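Local structure of aminotransferase (Psychrobacter arcticus 273-4, 3IF2) at residues D354-I359 and E439-K444; D181-F186 and L347-L352; D381-L386 and T391-S396. The protein probably catalyses transfer of an amino group between an amino acid such as valine and a keto acid such as pyruvate, using pyridoxal 5'-phosphate as cofactor. All blocks are in the same frame, centred on the assembly; numbering follows the deposited sequence.

Contact 1. Residues D354-I359 and E439-K444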
ATOM      1  N   ASP A 354      30.570  30.665 -16.591  1.00 39.62           N
ATOM      2  CA  ASP A 354      30.978  32.073 -16.489  1.00 40.04           C
ATOM      3  C   ASP A 354      30.007  32.812 -15.546  1.00 39.88           C
ATOM      4  O   ASP A 354      30.334  33.900 -15.071  1.00 40.10           O
ATOM      5  CB  ASP A 354      30.937  32.816 -17.842  1.00 40.09           C
ATOM      6  CG  ASP A 354      32.059  32.429 -18.786  1.00 39.58           C
ATOM      7  OD1 ASP A 354      33.213  32.220 -18.336  1.00 39.17           O
ATOM      8  OD2 ASP A 354      31.770  32.388 -19.999  1.00 38.86           O
ATOM      9  N   TYR A 355      28.825  32.229 -15.309  1.00 39.32           N
ATOM     10  CA  TYR A 355      27.759  32.807 -14.506  1.00 38.95           C
ATOM     11  C   TYR A 355      27.755  32.281 -13.054  1.00 38.96           C
ATOM     12  O   TYR A 355      28.510  31.349 -12.724  1.00 37.88           O
ATOM     13  CB  TYR A 355      26.428  32.550 -15.223  1.00 39.14           C
ATOM     14  CG  TYR A 355      26.313  33.330 -16.504  1.00 39.37           C
ATOM     15  CD1 TYR A 355      26.942  32.896 -17.686  1.00 39.91           C
ATOM     16  CD2 TYR A 355      25.590  34.523 -16.543  1.00 39.39           C
ATOM     17  CE1 TYR A 355      26.849  33.658 -18.888  1.00 39.91           C
ATOM     18  CE2 TYR A 355      25.473  35.271 -17.725  1.00 39.62           C
ATOM     19  CZ  TYR A 355      26.095  34.839 -18.892  1.00 39.70           C
ATOM     20  OH  TYR A 355      25.955  35.593 -20.028  1.00 39.88           O
ATOM     21  N   PRO A 356      26.897  32.857 -12.174  1.00 39.17           N
ATOM     22  CA  PRO A 356      26.859  32.436 -10.754  1.00 39.09           C
ATOM     23  C   PRO A 356      26.239  31.065 -10.412  1.00 38.95           C
ATOM     24  O   PRO A 356      25.614  30.923  -9.347  1.00 38.63           O
ATOM     25  CB  PRO A 356      26.050  33.566 -10.094  1.00 39.41           C
ATOM     26  CG  PRO A 356      26.214  34.718 -11.008  1.00 39.52           C
ATOM     27  CD  PRO A 356      26.123  34.103 -12.347  1.00 39.30           C
ATOM     28  N   LEU A 357      26.432  30.062 -11.274  1.00 38.75           N
ATOM     29  CA  LEU A 357      25.934  28.716 -11.026  1.00 37.62           C
ATOM     30  C   LEU A 357      26.886  28.057 -10.070  1.00 37.38           C
ATOM     31  O   LEU A 357      28.095  28.113 -10.274  1.00 36.87           O
ATOM     32  CB  LEU A 357      25.892  27.850 -12.304  1.00 37.08           C
ATOM     33  CG  LEU A 357      25.457  26.364 -12.199  1.00 36.55           C
ATOM     34  CD1 LEU A 357      24.029  26.231 -11.688  1.00 35.74           C
ATOM     35  CD2 LEU A 357      25.615  25.625 -13.537  1.00 35.95           C
HETATM   36  N   MSE A 358      26.319  27.496  -9.007  1.00 37.64           N
HETATM   37  CA  MSE A 358      27.009  26.595  -8.093  1.00 37.40           C
HETATM   38  C   MSE A 358      26.244  25.268  -8.279  1.00 37.42           C
HETATM   39  O   MSE A 358      25.028  25.275  -8.518  1.00 37.50           O
HETATM   40  CB  MSE A 358      26.925  27.075  -6.648  1.00 37.29           C
HETATM   41  CG  MSE A 358      27.529  28.440  -6.385  1.00 37.16           C
HETATM   42 SE   MSE A 358      29.470  28.422  -6.444  0.75 37.39          SE
HETATM   43  CE  MSE A 358      29.856  27.542  -4.752  1.00 36.28           C
ATOM     44  N   ILE A 359      26.968  24.152  -8.213  1.00 37.11           N
ATOM     45  CA  ILE A 359      26.415  22.807  -8.328  1.00 36.70           C
ATOM     46  C   ILE A 359      26.769  22.083  -7.035  1.00 37.18           C
ATOM     47  O   ILE A 359      27.886  22.185  -6.581  1.00 37.36           O
ATOM     48  CB  ILE A 359      27.015  22.070  -9.550  1.00 36.68           C
ATOM     49  CG1 ILE A 359      26.629  22.799 -10.846  1.00 36.91           C
ATOM     50  CG2 ILE A 359      26.542  20.602  -9.620  1.00 35.75           C
ATOM     51  CD1 ILE A 359      27.266  22.225 -12.103  1.00 37.63           C
ATOM     52  N   GLU A 439      20.073  34.903 -20.057  1.00 41.11           N
ATOM     53  CA  GLU A 439      19.240  36.055 -20.459  1.00 41.73           C
ATOM     54  C   GLU A 439      18.761  36.847 -19.221  1.00 42.39           C
ATOM     55  O   GLU A 439      18.736  38.085 -19.259  1.00 43.14           O
ATOM     56  CB  GLU A 439      18.072  35.562 -21.350  1.00 41.94           C
ATOM     57  CG  GLU A 439      17.254  36.609 -22.105  1.00 42.17           C
ATOM     58  CD  GLU A 439      16.258  37.386 -21.254  1.00 43.00           C
ATOM     59  OE1 GLU A 439      15.801  36.893 -20.194  1.00 44.13           O
ATOM     60  OE2 GLU A 439      15.906  38.509 -21.660  1.00 43.43           O
ATOM     61  N   LEU A 440      18.396  36.131 -18.148  1.00 42.32           N
ATOM     62  CA  LEU A 440      17.980  36.735 -16.865  1.00 42.49           C
ATOM     63  C   LEU A 440      19.129  37.490 -16.196  1.00 42.17           C
ATOM     64  O   LEU A 440      18.945  38.644 -15.785  1.00 43.15           O
ATOM     65  CB  LEU A 440      17.401  35.689 -15.881  1.00 43.09           C
ATOM     66  CG  LEU A 440      15.937  35.211 -15.996  1.00 43.73           C
ATOM     67  CD1 LEU A 440      15.356  35.239 -17.431  1.00 44.10           C
ATOM     68  CD2 LEU A 440      15.793  33.804 -15.344  1.00 43.68           C
ATOM     69  N   TYR A 441      20.292  36.851 -16.076  1.00 41.00           N
ATOM     70  CA  TYR A 441      21.475  37.509 -15.479  1.00 40.64           C
ATOM     71  C   TYR A 441      21.988  38.711 -16.289  1.00 41.11           C
ATOM     72  O   TYR A 441      22.478  39.680 -15.711  1.00 40.77           O
ATOM     73  CB  TYR A 441      22.637  36.533 -15.250  1.00 40.09           C
ATOM     74  CG  TYR A 441      22.545  35.685 -13.994  1.00 39.54           C
ATOM     75  CD1 TYR A 441      22.807  36.243 -12.737  1.00 39.18           C
ATOM     76  CD2 TYR A 441      22.259  34.312 -14.058  1.00 39.40           C
ATOM     77  CE1 TYR A 441      22.754  35.467 -11.570  1.00 39.15           C
ATOM     78  CE2 TYR A 441      22.208  33.525 -12.891  1.00 39.11           C
ATOM     79  CZ  TYR A 441      22.459  34.114 -11.659  1.00 38.75           C
ATOM     80  OH  TYR A 441      22.422  33.363 -10.534  1.00 38.30           O
ATOM     81  N   ASP A 442      21.864  38.642 -17.613  1.00 42.11           N
ATOM     82  CA  ASP A 442      22.331  39.715 -18.512  1.00 42.39           C
ATOM     83  C   ASP A 442      21.538  41.027 -18.453  1.00 42.74           C
ATOM     84  O   ASP A 442      22.017  42.007 -18.990  1.00 42.24           O
ATOM     85  CB  ASP A 442      22.422  39.205 -19.972  1.00 42.27           C
ATOM     86  CG  ASP A 442      23.563  38.185 -20.194  1.00 42.52           C
ATOM     87  OD1 ASP A 442      24.508  38.103 -19.366  1.00 42.24           O
ATOM     88  OD2 ASP A 442      23.516  37.466 -21.231  1.00 42.50           O
ATOM     89  N   ASN A 443      20.353  41.045 -17.825  1.00 44.34           N
ATOM     90  CA  ASN A 443      19.507  42.260 -17.680  1.00 45.58           C
ATOM     91  C   ASN A 443      19.215  42.553 -16.184  1.00 46.37           C
ATOM     92  O   ASN A 443      18.398  41.867 -15.573  1.00 46.80           O
ATOM     93  CB  ASN A 443      18.182  42.083 -18.457  1.00 45.72           C
ATOM     94  CG  ASN A 443      18.367  41.380 -19.809  1.00 46.12           C
ATOM     95  OD1 ASN A 443      19.332  41.626 -20.540  1.00 45.97           O
ATOM     96  ND2 ASN A 443      17.435  40.494 -20.138  1.00 46.12           N
ATOM     97  N   LYS A 444      19.897  43.547 -15.601  1.00 47.32           N
ATOM     98  CA  LYS A 444      19.736  43.956 -14.173  1.00 47.79           C
ATOM     99  C   LYS A 444      19.621  42.796 -13.134  1.00 47.93           C
ATOM    100  O   LYS A 444      20.264  41.733 -13.255  1.00 47.21           O
ATOM    101  CB  LYS A 444      18.557  44.944 -14.020  1.00 47.51           C
TER

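Contact 2. Residues D181-F186 and L347-L352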
ATOM      1  N   ASP A 181      36.367  17.095  -9.158  1.00 44.19           N
ATOM      2  CA  ASP A 181      37.130  16.731 -10.371  1.00 44.45           C
ATOM      3  C   ASP A 181      38.041  17.881 -10.838  1.00 45.04           C
ATOM      4  O   ASP A 181      37.980  18.323 -11.990  1.00 44.84           O
ATOM      5  CB  ASP A 181      36.167  16.246 -11.478  1.00 44.19           C
ATOM      6  CG  ASP A 181      35.336  15.027 -11.055  1.00 43.89           C
ATOM      7  OD1 ASP A 181      35.523  14.531  -9.926  1.00 44.67           O
ATOM      8  OD2 ASP A 181      34.480  14.568 -11.836  1.00 42.68           O
ATOM      9  N   GLY A 182      38.858  18.368  -9.901  1.00 45.96           N
ATOM     10  CA  GLY A 182      39.786  19.483 -10.117  1.00 46.58           C
ATOM     11  C   GLY A 182      39.154  20.830 -10.453  1.00 47.37           C
ATOM     12  O   GLY A 182      39.830  21.708 -11.001  1.00 47.22           O
ATOM     13  N   GLU A 183      37.877  21.014 -10.112  1.00 48.46           N
ATOM     14  CA  GLU A 183      37.149  22.244 -10.441  1.00 49.46           C
ATOM     15  C   GLU A 183      36.343  22.831  -9.291  1.00 48.97           C
ATOM     16  O   GLU A 183      35.868  22.114  -8.387  1.00 48.53           O
ATOM     17  CB  GLU A 183      36.205  22.003 -11.612  1.00 50.48           C
ATOM     18  CG  GLU A 183      36.899  21.778 -12.922  1.00 51.45           C
ATOM     19  CD  GLU A 183      35.918  21.755 -14.076  1.00 52.43           C
ATOM     20  OE1 GLU A 183      34.913  20.990 -14.001  1.00 53.39           O
ATOM     21  OE2 GLU A 183      36.152  22.505 -15.052  1.00 52.81           O
ATOM     22  N   GLU A 184      36.170  24.149  -9.382  1.00 48.09           N
ATOM     23  CA  GLU A 184      35.425  24.933  -8.412  1.00 47.20           C
ATOM     24  C   GLU A 184      34.045  25.206  -9.011  1.00 45.20           C
ATOM     25  O   GLU A 184      33.730  24.779 -10.149  1.00 44.68           O
ATOM     26  CB  GLU A 184      36.221  26.185  -8.032  1.00 48.31           C
ATOM     27  CG  GLU A 184      37.612  25.779  -7.531  1.00 49.62           C
ATOM     28  CD  GLU A 184      38.404  26.887  -6.907  1.00 50.88           C
ATOM     29  OE1 GLU A 184      38.462  28.005  -7.480  1.00 51.91           O
ATOM     30  OE2 GLU A 184      39.012  26.609  -5.847  1.00 51.70           O
ATOM     31  N   GLY A 185      33.219  25.892  -8.230  1.00 42.59           N
ATOM     32  CA  GLY A 185      31.821  26.120  -8.572  1.00 40.37           C
ATOM     33  C   GLY A 185      30.958  25.004  -8.006  1.00 38.53           C
ATOM     34  O   GLY A 185      29.924  24.691  -8.581  1.00 36.17           O
ATOM     35  N   PHE A 186      31.401  24.412  -6.886  1.00 38.06           N
ATOM     36  CA  PHE A 186      30.678  23.366  -6.158  1.00 38.43           C
ATOM     37  C   PHE A 186      30.567  23.691  -4.673  1.00 37.83           C
ATOM     38  O   PHE A 186      31.295  24.526  -4.155  1.00 37.48           O
ATOM     39  CB  PHE A 186      31.327  21.978  -6.312  1.00 38.98           C
ATOM     40  CG  PHE A 186      31.401  21.487  -7.727  1.00 39.18           C
ATOM     41  CD1 PHE A 186      32.500  21.813  -8.537  1.00 39.15           C
ATOM     42  CD2 PHE A 186      30.388  20.677  -8.258  1.00 39.19           C
ATOM     43  CE1 PHE A 186      32.585  21.349  -9.873  1.00 39.18           C
ATOM     44  CE2 PHE A 186      30.464  20.205  -9.600  1.00 38.75           C
ATOM     45  CZ  PHE A 186      31.565  20.542 -10.402  1.00 38.85           C
ATOM     46  N   LEU A 347      28.120  19.705 -19.489  1.00 34.55           N
ATOM     47  CA  LEU A 347      27.117  20.496 -20.221  1.00 33.88           C
ATOM     48  C   LEU A 347      26.684  21.770 -19.484  1.00 33.94           C
ATOM     49  O   LEU A 347      26.555  22.817 -20.120  1.00 34.27           O
ATOM     50  CB  LEU A 347      25.895  19.650 -20.585  1.00 32.78           C
ATOM     51  CG  LEU A 347      26.089  18.447 -21.516  1.00 32.10           C
ATOM     52  CD1 LEU A 347      24.754  17.671 -21.554  1.00 31.26           C
ATOM     53  CD2 LEU A 347      26.586  18.812 -22.914  1.00 30.29           C
ATOM     54  N   LEU A 348      26.504  21.687 -18.165  1.00 34.30           N
ATOM     55  CA  LEU A 348      26.124  22.860 -17.344  1.00 35.18           C
ATOM     56  C   LEU A 348      27.239  23.907 -17.344  1.00 35.64           C
ATOM     57  O   LEU A 348      26.955  25.095 -17.467  1.00 35.31           O
ATOM     58  CB  LEU A 348      25.711  22.480 -15.901  1.00 35.06           C
ATOM     59  CG  LEU A 348      24.367  21.766 -15.726  1.00 35.01           C
ATOM     60  CD1 LEU A 348      24.235  21.228 -14.335  1.00 35.63           C
ATOM     61  CD2 LEU A 348      23.205  22.682 -16.021  1.00 35.11           C
ATOM     62  N   LYS A 349      28.490  23.457 -17.242  1.00 36.74           N
ATOM     63  CA  LYS A 349      29.655  24.357 -17.322  1.00 37.54           C
ATOM     64  C   LYS A 349      29.863  24.991 -18.704  1.00 37.67           C
ATOM     65  O   LYS A 349      30.458  26.043 -18.772  1.00 37.90           O
ATOM     66  CB  LYS A 349      30.942  23.702 -16.787  1.00 38.14           C
ATOM     67  CG  LYS A 349      30.898  23.528 -15.255  1.00 39.09           C
ATOM     68  CD  LYS A 349      32.260  23.248 -14.625  1.00 39.76           C
ATOM     69  CE  LYS A 349      32.219  23.409 -13.084  1.00 40.56           C
ATOM     70  NZ  LYS A 349      31.890  24.800 -12.575  1.00 39.96           N
ATOM     71  N   GLN A 350      29.384  24.380 -19.789  1.00 38.37           N
ATOM     72  CA  GLN A 350      29.444  25.019 -21.129  1.00 38.50           C
ATOM     73  C   GLN A 350      28.367  26.089 -21.258  1.00 38.35           C
ATOM     74  O   GLN A 350      28.609  27.117 -21.870  1.00 38.56           O
ATOM     75  CB  GLN A 350      29.273  24.019 -22.266  1.00 38.65           C
ATOM     76  CG  GLN A 350      30.459  23.120 -22.434  1.00 39.64           C
ATOM     77  CD  GLN A 350      30.199  21.892 -23.319  1.00 40.56           C
ATOM     78  OE1 GLN A 350      29.056  21.576 -23.692  1.00 40.84           O
ATOM     79  NE2 GLN A 350      31.275  21.177 -23.632  1.00 40.84           N
ATOM     80  N   ALA A 351      27.177  25.818 -20.717  1.00 38.91           N
ATOM     81  CA  ALA A 351      26.038  26.754 -20.754  1.00 38.76           C
ATOM     82  C   ALA A 351      26.261  27.974 -19.822  1.00 38.78           C
ATOM     83  O   ALA A 351      26.293  29.117 -20.269  1.00 38.30           O
ATOM     84  CB  ALA A 351      24.745  26.015 -20.384  1.00 38.22           C
ATOM     85  N   LEU A 352      26.447  27.690 -18.539  1.00 39.35           N
ATOM     86  CA  LEU A 352      26.666  28.682 -17.479  1.00 39.97           C
ATOM     87  C   LEU A 352      28.156  28.518 -17.150  1.00 40.43           C
ATOM     88  O   LEU A 352      28.906  28.235 -18.076  1.00 40.83           O
ATOM     89  CB  LEU A 352      25.707  28.370 -16.333  1.00 40.37           C
ATOM     90  CG  LEU A 352      24.244  28.246 -16.833  1.00 40.68           C
ATOM     91  CD1 LEU A 352      23.322  27.582 -15.811  1.00 40.50           C
ATOM     92  CD2 LEU A 352      23.713  29.620 -17.306  1.00 40.35           C
TER
HETATM   93  O   HOH W   1      29.710  25.508 -11.279  1.00 28.16           O

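Contact 3. Residues D381-L386 and T391-S396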
ATOM      1  N   ASP A 381       9.437  30.668 -10.272  1.00 42.40           N
ATOM      2  CA  ASP A 381       9.172  31.482 -11.460  1.00 43.63           C
ATOM      3  C   ASP A 381       9.978  30.928 -12.647  1.00 43.10           C
ATOM      4  O   ASP A 381       9.456  30.845 -13.763  1.00 43.53           O
ATOM      5  CB  ASP A 381       9.528  32.948 -11.182  1.00 45.64           C
ATOM      6  CG  ASP A 381       8.636  33.925 -11.920  1.00 47.40           C
ATOM      7  OD1 ASP A 381       8.406  33.749 -13.149  1.00 48.94           O
ATOM      8  OD2 ASP A 381       8.181  34.886 -11.252  1.00 47.77           O
ATOM      9  N   LEU A 382      11.244  30.563 -12.404  1.00 41.86           N
ATOM     10  CA  LEU A 382      12.085  29.897 -13.413  1.00 40.76           C
ATOM     11  C   LEU A 382      11.397  28.619 -13.909  1.00 40.00           C
ATOM     12  O   LEU A 382      11.319  28.395 -15.100  1.00 39.76           O
ATOM     13  CB  LEU A 382      13.477  29.556 -12.858  1.00 40.13           C
ATOM     14  CG  LEU A 382      14.501  28.872 -13.771  1.00 39.01           C
ATOM     15  CD1 LEU A 382      14.658  29.685 -15.033  1.00 38.70           C
ATOM     16  CD2 LEU A 382      15.851  28.675 -13.055  1.00 37.74           C
ATOM     17  N   TYR A 383      10.890  27.811 -12.986  1.00 40.19           N
ATOM     18  CA  TYR A 383      10.135  26.586 -13.319  1.00 40.65           C
ATOM     19  C   TYR A 383       8.981  26.839 -14.303  1.00 41.19           C
ATOM     20  O   TYR A 383       8.812  26.081 -15.251  1.00 40.80           O
ATOM     21  CB  TYR A 383       9.628  25.894 -12.043  1.00 40.49           C
ATOM     22  CG  TYR A 383       8.477  24.940 -12.246  1.00 40.48           C
ATOM     23  CD1 TYR A 383       8.695  23.618 -12.641  1.00 40.61           C
ATOM     24  CD2 TYR A 383       7.153  25.358 -12.029  1.00 40.63           C
ATOM     25  CE1 TYR A 383       7.613  22.729 -12.833  1.00 40.33           C
ATOM     26  CE2 TYR A 383       6.069  24.481 -12.218  1.00 40.45           C
ATOM     27  CZ  TYR A 383       6.310  23.178 -12.625  1.00 40.23           C
ATOM     28  OH  TYR A 383       5.250  22.343 -12.807  1.00 40.93           O
ATOM     29  N   GLU A 384       8.213  27.907 -14.070  1.00 42.69           N
ATOM     30  CA  GLU A 384       7.076  28.276 -14.936  1.00 43.04           C
ATOM     31  C   GLU A 384       7.539  28.665 -16.334  1.00 42.51           C
ATOM     32  O   GLU A 384       6.917  28.278 -17.319  1.00 42.44           O
ATOM     33  CB  GLU A 384       6.241  29.428 -14.331  1.00 43.52           C
ATOM     34  CG  GLU A 384       5.529  29.110 -13.001  1.00 44.34           C
ATOM     35  CD  GLU A 384       4.389  28.085 -13.092  1.00 45.06           C
ATOM     36  OE1 GLU A 384       3.779  27.943 -14.179  1.00 45.87           O
ATOM     37  OE2 GLU A 384       4.089  27.436 -12.053  1.00 45.07           O
ATOM     38  N   ARG A 385       8.625  29.430 -16.409  1.00 42.72           N
ATOM     39  CA  ARG A 385       9.181  29.875 -17.701  1.00 43.47           C
ATOM     40  C   ARG A 385       9.730  28.723 -18.527  1.00 43.32           C
ATOM     41  O   ARG A 385       9.490  28.667 -19.735  1.00 43.80           O
ATOM     42  CB  ARG A 385      10.262  30.931 -17.501  1.00 43.87           C
ATOM     43  CG  ARG A 385       9.701  32.262 -17.038  1.00 44.34           C
ATOM     44  CD  ARG A 385      10.797  33.121 -16.459  1.00 44.84           C
ATOM     45  NE  ARG A 385      10.243  34.300 -15.794  1.00 44.97           N
ATOM     46  CZ  ARG A 385      10.412  35.579 -16.144  1.00 44.51           C
ATOM     47  NH1 ARG A 385      11.196  35.956 -17.166  1.00 43.58           N
ATOM     48  NH2 ARG A 385       9.812  36.510 -15.402  1.00 44.55           N
ATOM     49  N   LEU A 386      10.465  27.825 -17.867  1.00 42.98           N
ATOM     50  CA  LEU A 386      10.995  26.607 -18.504  1.00 42.13           C
ATOM     51  C   LEU A 386       9.846  25.683 -18.953  1.00 42.39           C
ATOM     52  O   LEU A 386       9.901  25.145 -20.066  1.00 41.87           O
ATOM     53  CB  LEU A 386      11.963  25.865 -17.572  1.00 41.02           C
ATOM     54  CG  LEU A 386      13.248  26.577 -17.149  1.00 40.36           C
ATOM     55  CD1 LEU A 386      13.924  25.827 -16.016  1.00 39.65           C
ATOM     56  CD2 LEU A 386      14.185  26.752 -18.328  1.00 40.70           C
ATOM     57  N   THR A 391      10.686  22.463 -21.114  1.00 39.29           N
ATOM     58  CA  THR A 391      11.646  21.808 -20.190  1.00 38.67           C
ATOM     59  C   THR A 391      11.137  21.819 -18.723  1.00 39.05           C
ATOM     60  O   THR A 391      10.817  22.881 -18.173  1.00 38.73           O
ATOM     61  CB  THR A 391      13.046  22.443 -20.310  1.00 38.04           C
ATOM     62  OG1 THR A 391      13.511  22.283 -21.650  1.00 38.25           O
ATOM     63  CG2 THR A 391      14.053  21.778 -19.379  1.00 37.58           C
ATOM     64  N   LEU A 392      11.078  20.637 -18.098  1.00 38.68           N
ATOM     65  CA  LEU A 392      10.564  20.493 -16.737  1.00 38.95           C
ATOM     66  C   LEU A 392      11.640  20.106 -15.743  1.00 38.34           C
ATOM     67  O   LEU A 392      12.294  19.102 -15.928  1.00 39.92           O
ATOM     68  CB  LEU A 392       9.413  19.484 -16.691  1.00 39.70           C
ATOM     69  CG  LEU A 392       8.031  20.046 -17.085  1.00 40.70           C
ATOM     70  CD1 LEU A 392       7.965  20.500 -18.540  1.00 41.00           C
ATOM     71  CD2 LEU A 392       6.942  19.007 -16.812  1.00 41.49           C
ATOM     72  N   ILE A 393      11.809  20.925 -14.705  1.00 36.92           N
ATOM     73  CA  ILE A 393      12.712  20.670 -13.582  1.00 35.75           C
ATOM     74  C   ILE A 393      11.852  20.819 -12.316  1.00 34.72           C
ATOM     75  O   ILE A 393      10.655  21.010 -12.432  1.00 34.87           O
ATOM     76  CB  ILE A 393      13.976  21.594 -13.646  1.00 36.01           C
ATOM     77  CG1 ILE A 393      13.648  23.100 -13.670  1.00 35.70           C
ATOM     78  CG2 ILE A 393      14.773  21.278 -14.914  1.00 35.74           C
ATOM     79  CD1 ILE A 393      13.093  23.683 -12.393  1.00 35.60           C
ATOM     80  N   VAL A 394      12.429  20.695 -11.124  1.00 34.56           N
ATOM     81  CA  VAL A 394      11.680  20.899  -9.869  1.00 34.14           C
ATOM     82  C   VAL A 394      12.284  22.104  -9.102  1.00 34.12           C
ATOM     83  O   VAL A 394      13.503  22.141  -8.882  1.00 33.07           O
ATOM     84  CB  VAL A 394      11.656  19.639  -8.991  1.00 34.34           C
ATOM     85  CG1 VAL A 394      10.651  19.806  -7.848  1.00 34.37           C
ATOM     86  CG2 VAL A 394      11.253  18.416  -9.819  1.00 34.96           C
ATOM     87  N   PRO A 395      11.441  23.095  -8.703  1.00 34.06           N
ATOM     88  CA  PRO A 395      11.969  24.255  -7.951  1.00 33.49           C
ATOM     89  C   PRO A 395      12.274  23.888  -6.491  1.00 33.06           C
ATOM     90  O   PRO A 395      11.636  22.992  -5.923  1.00 33.29           O
ATOM     91  CB  PRO A 395      10.845  25.288  -8.056  1.00 33.30           C
ATOM     92  CG  PRO A 395       9.610  24.493  -8.110  1.00 33.79           C
ATOM     93  CD  PRO A 395       9.964  23.156  -8.790  1.00 34.16           C
ATOM     94  N   SER A 396      13.255  24.570  -5.914  1.00 32.54           N
ATOM     95  CA  SER A 396      13.720  24.303  -4.549  1.00 33.23           C
ATOM     96  C   SER A 396      12.773  24.570  -3.379  1.00 34.58           C
ATOM     97  O   SER A 396      12.928  23.942  -2.332  1.00 33.98           O
ATOM     98  CB  SER A 396      15.009  25.099  -4.286  1.00 33.69           C
ATOM     99  OG  SER A 396      14.890  26.492  -4.629  1.00 32.55           O
TER

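Contact 1. Residues D354-I359 and E439-K444
The phenol of Tyr355 gives its hydrogen to the carboxylate of Asp442, OH lying 3.0 Å from OD1 and meeting that oxygen on its syn side, the side of the other carboxylate oxygen. The acceptor sits at the edge of the tyrosine ring, in its plane, while ring and carboxylate planes are turned 50° apart. Asp442 is exposed, so this bond is made at the protein surface. Beside it the two tyrosines run past each other in opposite directions: the CD2 edge of Tyr355 lies against CB of Tyr441 at 3.8 Å. With CG of Tyr441 anti to its carbonyl carbon (chi1 -81°), the ring reaches back along Tyr355 to Pro356. There CD of the proline stands over the ring centre, 3.7 Å from the centroid and 13° from the normal, a CH-pi contact over one face; CG is also in contact, 3.6 Å from CE1 of Tyr441. In the small domain of this aminotransferase of the class I and II family, the contact thus joins the C-terminal end of helix 423-441 to the loop leading into strand 357-360 of the mixed sheet. The far end of the Tyr441 ring is also fixed, since its OH is hydrogen-bonded to the carbonyl oxygen of Lys373, just past the neighbouring strand 367-372, and Pro356 pairs through its backbone with that same lysine.

Contact 2. Residues D181-F186 and L347-L352
Lys349 reaches from helix 324-351 to touch Glu183, Glu184 and Phe186 with the outer half of its side chain. Its CB points toward segment 181-186, and CG, anti to the carbonyl carbon (chi1 -71°), starts a nearly straight run to CE. CD is the first atom to meet a partner: OE1 of Glu183 lies 3.5 Å away, the glutamate chain sliding past the lysine in the opposite direction. The charged ends stay apart, OE1 of Glu183 being 5.1 Å from NZ of Lys349, so any attraction between them acts at a distance. CE then packs against the Phe186 ring at a slant, 3.8 Å from CE1. Here the helix lies against the mixed sheet of the small domain, at the corner where the chain turns at Gly185; the backbone of this glycine pairs with Ile359 of the adjacent strand 357-360. A bend at chi4 (-63°) swings NZ of Lys349 to the carbonyl oxygen of Glu184, a 3.0 Å hydrogen bond lying in the carbonyl plane. The ammonium has a second partner in a water, which accepts from NZ of Lys349 at 2.6 Å and donates to the carbonyl oxygen of Gly185 at 2.8 Å.

Contact 3. Residues D381-L386 and T391-S396
Helix 379-388 and the chain from Thr391 to Pro395 lie close together, their CA atoms 5.1 Å apart at Leu386 and Thr391 and 6.1 Å apart at Tyr383 and Pro395. In the C-terminal small domain of this fold type I pyridoxal-phosphate enzyme, the helix is followed after a short turn by strand 391-392, which runs parallel to strand 35-36, and strand 394-395 then joins the border of the mixed sheet. One backbone bond spans the turn, Thr391 N to Leu386 O at 3.0 Å. It is bent, with an angle of 147° at the hydrogen, and the donor stands 43° out of the carbonyl plane. Tyr383 and Leu386, one helical turn apart, both point toward the strand residues. The tyrosine has CG anti to the backbone N (chi1 160°), which carries the ring to the carbonyl of Ile393. The CD1 edge faces that oxygen at 3.3 Å, near the ring plane, while Pro395 comes slantwise to the ring, its CD 4.1 Å from CD1 of Tyr383. The phenol OH continues to Asp23 of helix 16-29, with which it is hydrogen-bonded, and Leu20 and Leu24 of that helix also touch the tyrosine side chain. With an alanine at Tyr383, Asp23 would probably lose its phenol partner and a gap would be likely to open between Pro395 and helix 16-29. Ile393 turns its end back to the helix, CD1 resting near CB of Tyr383. Helix 423-441 touches Ile393 through Ile433 and Thr391 through Val432, and OG1 of Thr391 is hydrogen-bonded to Asn35. Leu386 crosses Ile393 obliquely, its CD1 branch 3.6 Å from CG1 of the isoleucine.

From the N terminus, the chain first lays down 181-186 and, with 160 residues between, returns with the end of helix 324-351, closing contact 2. Contact 1 opens almost at once, on the way into strand 357-360, and closes at the C terminus; contact 3, a short-range return, is nested inside that long loop. Contacts 1 and 2 meet directly in the mixed sheet, where strands 183-190 and 357-360 are neighbours and Ile359 N probably bonds to Gly185 O. Contacts 1 and 3 touch lightly, through Leu440 against Leu382 and Arg385, whereas contacts 2 and 3 do not meet. Together they join helices 324-351 and 379-388, and the end of helix 423-441, to this sheet or to the loop leading into it.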